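Local structure of succinylglutamate desuccinylase (Vibrio parahaemolyticus, 2BCO) at residues A167-L181 and S204-M218. The protein probably hydrolyses N-succinyl-L-glutamate to succinate and L-glutamate, the last step of arginine degradation by the AST pathway, using one zinc ion per subunit. Sequence-based numbering, arbitrary orientation.
Sequences AVSPKTRHPVRSKAL and SWYSAENYSAQALTM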
loop_
_atom_site.group_PDB
_atom_site.type_symbol
_atom_site.label_atom_id
_atom_site.label_comp_id
_atom_site.label_asym_id
_atom_site.label_seq_id
_atom_site.Cartn_x
_atom_site.Cartn_y
_atom_site.Cartn_z
ATOM N N ALA A 167 5.857 5.635 1.890
ATOM C CA ALA A 167 4.979 5.146 0.840
ATOM C C ALA A 167 5.680 5.082 -0.501
ATOM O O ALA A 167 6.717 5.719 -0.714
ATOM C CB ALA A 167 3.744 6.045 0.741
ATOM N N VAL A 168 5.093 4.313 -1.406
ATOM C CA VAL A 168 5.629 4.150 -2.742
ATOM C C VAL A 168 4.559 4.510 -3.767
ATOM O O VAL A 168 3.471 3.934 -3.764
ATOM C CB VAL A 168 6.093 2.698 -2.980
ATOM C CG1 VAL A 168 6.564 2.534 -4.408
ATOM C CG2 VAL A 168 7.207 2.347 -2.013
ATOM N N SER A 169 4.874 5.475 -4.627
ATOM C CA SER A 169 3.954 5.919 -5.669
ATOM C C SER A 169 4.331 5.243 -6.994
ATOM O O SER A 169 5.430 5.454 -7.511
ATOM C CB SER A 169 4.026 7.441 -5.825
ATOM O OG SER A 169 3.180 7.875 -6.870
ATOM N N PRO A 170 3.412 4.440 -7.564
ATOM C CA PRO A 170 3.605 3.706 -8.822
ATOM C C PRO A 170 3.943 4.583 -10.019
ATOM O O PRO A 170 3.601 5.765 -10.057
ATOM C CB PRO A 170 2.269 2.988 -9.020
ATOM C CG PRO A 170 1.720 2.881 -7.648
ATOM C CD PRO A 170 2.039 4.243 -7.078
ATOM N N LYS A 171 4.604 3.963 -10.991
ATOM C CA LYS A 171 5.010 4.611 -12.225
ATOM C C LYS A 171 4.024 4.282 -13.332
ATOM O O LYS A 171 3.852 3.119 -13.691
ATOM C CB LYS A 171 6.405 4.135 -12.646
ATOM C CG LYS A 171 6.908 4.756 -13.935
ATOM C CD LYS A 171 7.029 6.261 -13.789
ATOM C CE LYS A 171 7.698 6.881 -14.993
ATOM N NZ LYS A 171 7.908 8.343 -14.777
ATOM N N THR A 172 3.382 5.316 -13.863
ATOM C CA THR A 172 2.414 5.172 -14.945
ATOM C C THR A 172 2.372 6.490 -15.705
ATOM O O THR A 172 2.769 7.527 -15.171
ATOM C CB THR A 172 1.008 4.847 -14.398
ATOM O OG1 THR A 172 0.058 4.907 -15.463
ATOM C CG2 THR A 172 0.601 5.840 -13.312
ATOM N N ARG A 173 1.914 6.453 -16.951
ATOM C CA ARG A 173 1.826 7.660 -17.770
ATOM C C ARG A 173 0.661 8.526 -17.284
ATOM O O ARG A 173 0.581 9.716 -17.586
ATOM C CB ARG A 173 1.614 7.283 -19.239
ATOM C CG ARG A 173 0.249 6.668 -19.528
ATOM C CD ARG A 173 0.224 6.051 -20.924
ATOM N NE ARG A 173 -0.660 4.888 -20.969
ATOM C CZ ARG A 173 -1.965 4.956 -21.180
ATOM N NH1 ARG A 173 -2.544 6.131 -21.378
ATOM N NH2 ARG A 173 -2.697 3.853 -21.182
ATOM N N HIS A 174 -0.252 7.915 -16.533
ATOM C CA HIS A 174 -1.400 8.635 -15.994
ATOM C C HIS A 174 -0.957 9.521 -14.823
ATOM O O HIS A 174 -0.015 9.186 -14.097
ATOM C CB HIS A 174 -2.460 7.654 -15.485
ATOM C CG HIS A 174 -3.031 6.766 -16.545
ATOM N ND1 HIS A 174 -3.793 7.244 -17.590
ATOM C CD2 HIS A 174 -2.951 5.426 -16.718
ATOM C CE1 HIS A 174 -4.154 6.237 -18.361
ATOM N NE2 HIS A 174 -3.658 5.121 -17.858
ATOM N N PRO A 175 -1.612 10.680 -14.647
ATOM C CA PRO A 175 -1.270 11.592 -13.547
ATOM C C PRO A 175 -1.899 11.062 -12.253
ATOM O O PRO A 175 -3.065 11.319 -11.975
ATOM C CB PRO A 175 -1.884 12.920 -13.997
ATOM C CG PRO A 175 -3.114 12.473 -14.758
ATOM C CD PRO A 175 -2.577 11.301 -15.575
ATOM N N VAL A 176 -1.129 10.315 -11.470
ATOM C CA VAL A 176 -1.654 9.728 -10.241
ATOM C C VAL A 176 -0.932 10.252 -9.003
ATOM O O VAL A 176 -1.064 9.701 -7.914
ATOM C CB VAL A 176 -1.527 8.182 -10.285
ATOM C CG1 VAL A 176 -2.242 7.642 -11.516
ATOM C CG2 VAL A 176 -0.049 7.769 -10.320
ATOM N N ARG A 177 -0.163 11.316 -9.177
ATOM C CA ARG A 177 0.576 11.904 -8.072
ATOM C C ARG A 177 0.055 13.313 -7.851
ATOM O O ARG A 177 0.776 14.286 -8.025
ATOM C CB ARG A 177 2.059 11.914 -8.409
ATOM C CG ARG A 177 2.634 10.501 -8.575
ATOM C CD ARG A 177 4.075 10.520 -9.030
ATOM N NE ARG A 177 4.664 9.186 -9.004
ATOM C CZ ARG A 177 5.792 8.861 -9.628
ATOM N NH1 ARG A 177 6.454 9.774 -10.327
ATOM N NH2 ARG A 177 6.254 7.625 -9.558
ATOM N N SER A 178 -1.206 13.391 -7.437
ATOM C CA SER A 178 -1.906 14.651 -7.224
ATOM C C SER A 178 -1.610 15.459 -5.962
ATOM O O SER A 178 -0.903 15.022 -5.044
ATOM C CB SER A 178 -3.411 14.401 -7.270
ATOM O OG SER A 178 -3.808 13.654 -6.128
ATOM N N LYS A 179 -2.198 16.650 -5.940
ATOM C CA LYS A 179 -2.074 17.576 -4.833
ATOM C C LYS A 179 -2.782 16.972 -3.617
ATOM O O LYS A 179 -2.275 17.020 -2.505
ATOM C CB LYS A 179 -2.731 18.912 -5.207
ATOM C CG LYS A 179 -2.619 19.988 -4.140
ATOM C CD LYS A 179 -1.213 20.557 -4.104
ATOM C CE LYS A 179 -1.088 21.663 -3.083
ATOM N NZ LYS A 179 0.280 22.241 -3.099
ATOM N N ALA A 180 -3.963 16.402 -3.836
ATOM C CA ALA A 180 -4.719 15.804 -2.740
ATOM C C ALA A 180 -3.980 14.615 -2.135
ATOM O O ALA A 180 -3.923 14.476 -0.912
ATOM C CB ALA A 180 -6.089 15.379 -3.223
ATOM N N LEU A 181 -3.411 13.760 -2.986
ATOM C CA LEU A 181 -2.675 12.596 -2.495
ATOM C C LEU A 181 -1.494 13.007 -1.626
ATOM O O LEU A 181 -1.280 12.427 -0.565
ATOM C CB LEU A 181 -2.160 11.738 -3.650
ATOM C CG LEU A 181 -1.408 10.485 -3.178
ATOM C CD1 LEU A 181 -2.406 9.499 -2.550
ATOM C CD2 LEU A 181 -0.684 9.836 -4.327
ATOM N N SER A 204 -1.196 -1.857 -6.004
ATOM C CA SER A 204 -1.268 -0.405 -6.103
ATOM C C SER A 204 -0.960 0.050 -7.532
ATOM O O SER A 204 -1.672 0.879 -8.103
ATOM C CB SER A 204 -0.258 0.219 -5.131
ATOM O OG SER A 204 -0.228 1.624 -5.253
ATOM N N TRP A 205 0.112 -0.492 -8.102
ATOM C CA TRP A 205 0.501 -0.152 -9.466
ATOM C C TRP A 205 -0.615 -0.515 -10.442
ATOM O O TRP A 205 -0.879 0.224 -11.384
ATOM C CB TRP A 205 1.787 -0.887 -9.872
ATOM C CG TRP A 205 2.024 -0.894 -11.373
ATOM C CD1 TRP A 205 2.636 0.076 -12.111
ATOM C CD2 TRP A 205 1.571 -1.885 -12.316
ATOM N NE1 TRP A 205 2.592 -0.246 -13.447
ATOM C CE2 TRP A 205 1.949 -1.436 -13.600
ATOM C CE3 TRP A 205 0.891 -3.101 -12.195
ATOM C CZ2 TRP A 205 1.653 -2.170 -14.768
ATOM C CZ3 TRP A 205 0.599 -3.829 -13.359
ATOM C CH2 TRP A 205 0.982 -3.358 -14.625
ATOM N N TYR A 206 -1.272 -1.650 -10.218
ATOM C CA TYR A 206 -2.346 -2.083 -11.107
ATOM C C TYR A 206 -3.493 -1.070 -11.202
ATOM O O TYR A 206 -4.047 -0.849 -12.278
ATOM C CB TYR A 206 -2.905 -3.431 -10.652
ATOM C CG TYR A 206 -3.989 -3.969 -11.549
ATOM C CD1 TYR A 206 -3.673 -4.704 -12.688
ATOM C CD2 TYR A 206 -5.338 -3.744 -11.265
ATOM C CE1 TYR A 206 -4.675 -5.217 -13.523
ATOM C CE2 TYR A 206 -6.347 -4.249 -12.094
ATOM C CZ TYR A 206 -6.004 -4.984 -13.220
ATOM O OH TYR A 206 -6.978 -5.511 -14.034
ATOM N N SER A 207 -3.860 -0.480 -10.070
ATOM C CA SER A 207 -4.932 0.503 -10.043
ATOM C C SER A 207 -4.500 1.794 -10.719
ATOM O O SER A 207 -5.276 2.410 -11.431
ATOM C CB SER A 207 -5.351 0.795 -8.597
ATOM O OG SER A 207 -6.145 -0.261 -8.087
ATOM N N ALA A 208 -3.256 2.202 -10.488
ATOM C CA ALA A 208 -2.737 3.421 -11.088
ATOM C C ALA A 208 -2.618 3.275 -12.606
ATOM O O ALA A 208 -3.056 4.147 -13.361
ATOM C CB ALA A 208 -1.377 3.754 -10.492
ATOM N N GLU A 209 -2.034 2.166 -13.046
ATOM C CA GLU A 209 -1.841 1.917 -14.470
ATOM C C GLU A 209 -3.112 1.659 -15.245
ATOM O O GLU A 209 -3.249 2.117 -16.373
ATOM C CB GLU A 209 -0.889 0.733 -14.688
ATOM C CG GLU A 209 -0.756 0.258 -16.151
ATOM C CD GLU A 209 -0.314 1.362 -17.108
ATOM O OE1 GLU A 209 0.616 2.113 -16.758
ATOM O OE2 GLU A 209 -0.886 1.472 -18.213
ATOM N N ASN A 210 -4.052 0.940 -14.648
ATOM C CA ASN A 210 -5.274 0.602 -15.359
ATOM C C ASN A 210 -6.504 1.426 -15.066
ATOM O O ASN A 210 -7.505 1.298 -15.767
ATOM C CB ASN A 210 -5.586 -0.871 -15.131
ATOM C CG ASN A 210 -4.597 -1.773 -15.823
ATOM O OD1 ASN A 210 -4.566 -1.833 -17.046
ATOM N ND2 ASN A 210 -3.771 -2.462 -15.051
ATOM N N TYR A 211 -6.458 2.268 -14.041
ATOM C CA TYR A 211 -7.632 3.071 -13.727
ATOM C C TYR A 211 -7.297 4.492 -13.303
ATOM O O TYR A 211 -8.163 5.228 -12.845
ATOM C CB TYR A 211 -8.456 2.365 -12.649
ATOM C CG TYR A 211 -9.013 1.042 -13.126
ATOM C CD1 TYR A 211 -10.181 0.991 -13.883
ATOM C CD2 TYR A 211 -8.345 -0.156 -12.870
ATOM C CE1 TYR A 211 -10.681 -0.226 -14.377
ATOM C CE2 TYR A 211 -8.835 -1.380 -13.363
ATOM C CZ TYR A 211 -10.003 -1.403 -14.114
ATOM O OH TYR A 211 -10.501 -2.595 -14.591
ATOM N N SER A 212 -6.038 4.872 -13.483
ATOM C CA SER A 212 -5.575 6.214 -13.141
ATOM C C SER A 212 -5.910 6.604 -11.707
ATOM O O SER A 212 -6.212 7.764 -11.436
ATOM C CB SER A 212 -6.197 7.245 -14.091
ATOM O OG SER A 212 -5.917 6.918 -15.441
ATOM N N ALA A 213 -5.860 5.644 -10.792
ATOM C CA ALA A 213 -6.180 5.939 -9.402
ATOM C C ALA A 213 -4.997 6.591 -8.692
ATOM O O ALA A 213 -3.847 6.322 -9.016
ATOM C CB ALA A 213 -6.587 4.650 -8.670
ATOM N N GLN A 214 -5.291 7.467 -7.739
ATOM C CA GLN A 214 -4.252 8.130 -6.949
ATOM C C GLN A 214 -3.908 6.995 -5.989
ATOM O O GLN A 214 -4.565 6.787 -4.967
ATOM C CB GLN A 214 -4.861 9.358 -6.259
ATOM C CG GLN A 214 -5.316 10.395 -7.305
ATOM C CD GLN A 214 -6.325 11.412 -6.793
ATOM O OE1 GLN A 214 -5.956 12.414 -6.190
ATOM N NE2 GLN A 214 -7.615 11.147 -7.026
ATOM N N ALA A 215 -2.885 6.236 -6.355
ATOM C CA ALA A 215 -2.523 5.053 -5.602
ATOM C C ALA A 215 -1.182 5.033 -4.895
ATOM O O ALA A 215 -0.203 5.625 -5.340
ATOM C CB ALA A 215 -2.625 3.850 -6.525
ATOM N N LEU A 216 -1.152 4.318 -3.780
ATOM C CA LEU A 216 0.074 4.187 -3.023
ATOM C C LEU A 216 0.127 2.840 -2.353
ATOM O O LEU A 216 -0.898 2.219 -2.074
ATOM C CB LEU A 216 0.159 5.235 -1.908
ATOM C CG LEU A 216 0.092 6.741 -2.146
ATOM C CD1 LEU A 216 -0.206 7.422 -0.807
ATOM C CD2 LEU A 216 1.409 7.237 -2.740
ATOM N N THR A 217 1.343 2.404 -2.085
ATOM C CA THR A 217 1.566 1.193 -1.324
ATOM C C THR A 217 2.142 1.863 -0.082
ATOM O O THR A 217 3.159 2.550 -0.165
ATOM C CB THR A 217 2.618 0.295 -1.966
ATOM O OG1 THR A 217 2.119 -0.176 -3.222
ATOM C CG2 THR A 217 2.921 -0.899 -1.055
HETATM N N MSE A 218 1.481 1.705 1.053
HETATM C CA MSE A 218 1.955 2.343 2.275
HETATM C C MSE A 218 2.552 1.366 3.294
HETATM O O MSE A 218 1.905 0.398 3.695
HETATM C CB MSE A 218 0.804 3.144 2.904
HETATM C CG MSE A 218 0.215 4.193 1.959
HETATM SE SE MSE A 218 -1.331 5.143 2.641
HETATM C CE MSE A 218 -0.392 6.597 3.501
HETATM O O HOH W 1 0.524 7.938 -6.705
HETATM O O HOH W 2 2.794 1.514 -15.596
HETATM O O HOH W 3 -5.803 10.481 -13.434
#
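Val168 and Thr217 form an antiparallel hydrogen-bonded pair, with Val168 N 2.9 Å from Thr217 O and Thr217 N 3.1 Å from Val168 O, and the N-to-C directions of strands 167-169 and 214-218 differ by 147°. Ala167 and Met218, a selenomethionine here, make the adjacent non-hydrogen-bonded pair. Strand 165-169 ends at Ser169 and a loop follows. A water links the loop to both strands: it donates to Val176 O and Ala215 O and accepts from Ser169 OG. Arg177 grips Ser169 side-on, NE to OG and NH2 to O, tying the loop's end back to its start. Pro170 lies on helix 203-211, its CB 4.0 Å from Ala208 CB and its CG against Ser204 OG. Thr172 OG1 donates to Glu209 OE1 (3.1 Å) from above the carboxylate plane. The same hydroxyl accepts from His174 N, an ST turn. The bend of Glu209 at chi2 (57°) brings its carboxylate back to Thr172. A second water joins OE1 to Trp205 NE1 and Lys171 O. Ser212 OG sits over one face of the His174 ring, toward its rim. Ser178 OG donates to Gln214 OE1, at a doubtfully short 2.5 Å, and accepts from Leu181 N as the N-cap of helix 179-188. Leu181 and Leu216 meet tip to tip, CD1 to CD1 at 3.5 Å. Leu185 of helix 179-188 also packs on Leu216, and Trp150 of strand 149-157 touches Leu181 and Gln214. Strand 214-220 lies between strands 149-157 and 165-169 in the catalytic domain; Thr217 packs on the zinc ligand His155, and the Thr217 side chain lies about 6 Å from the zinc ion.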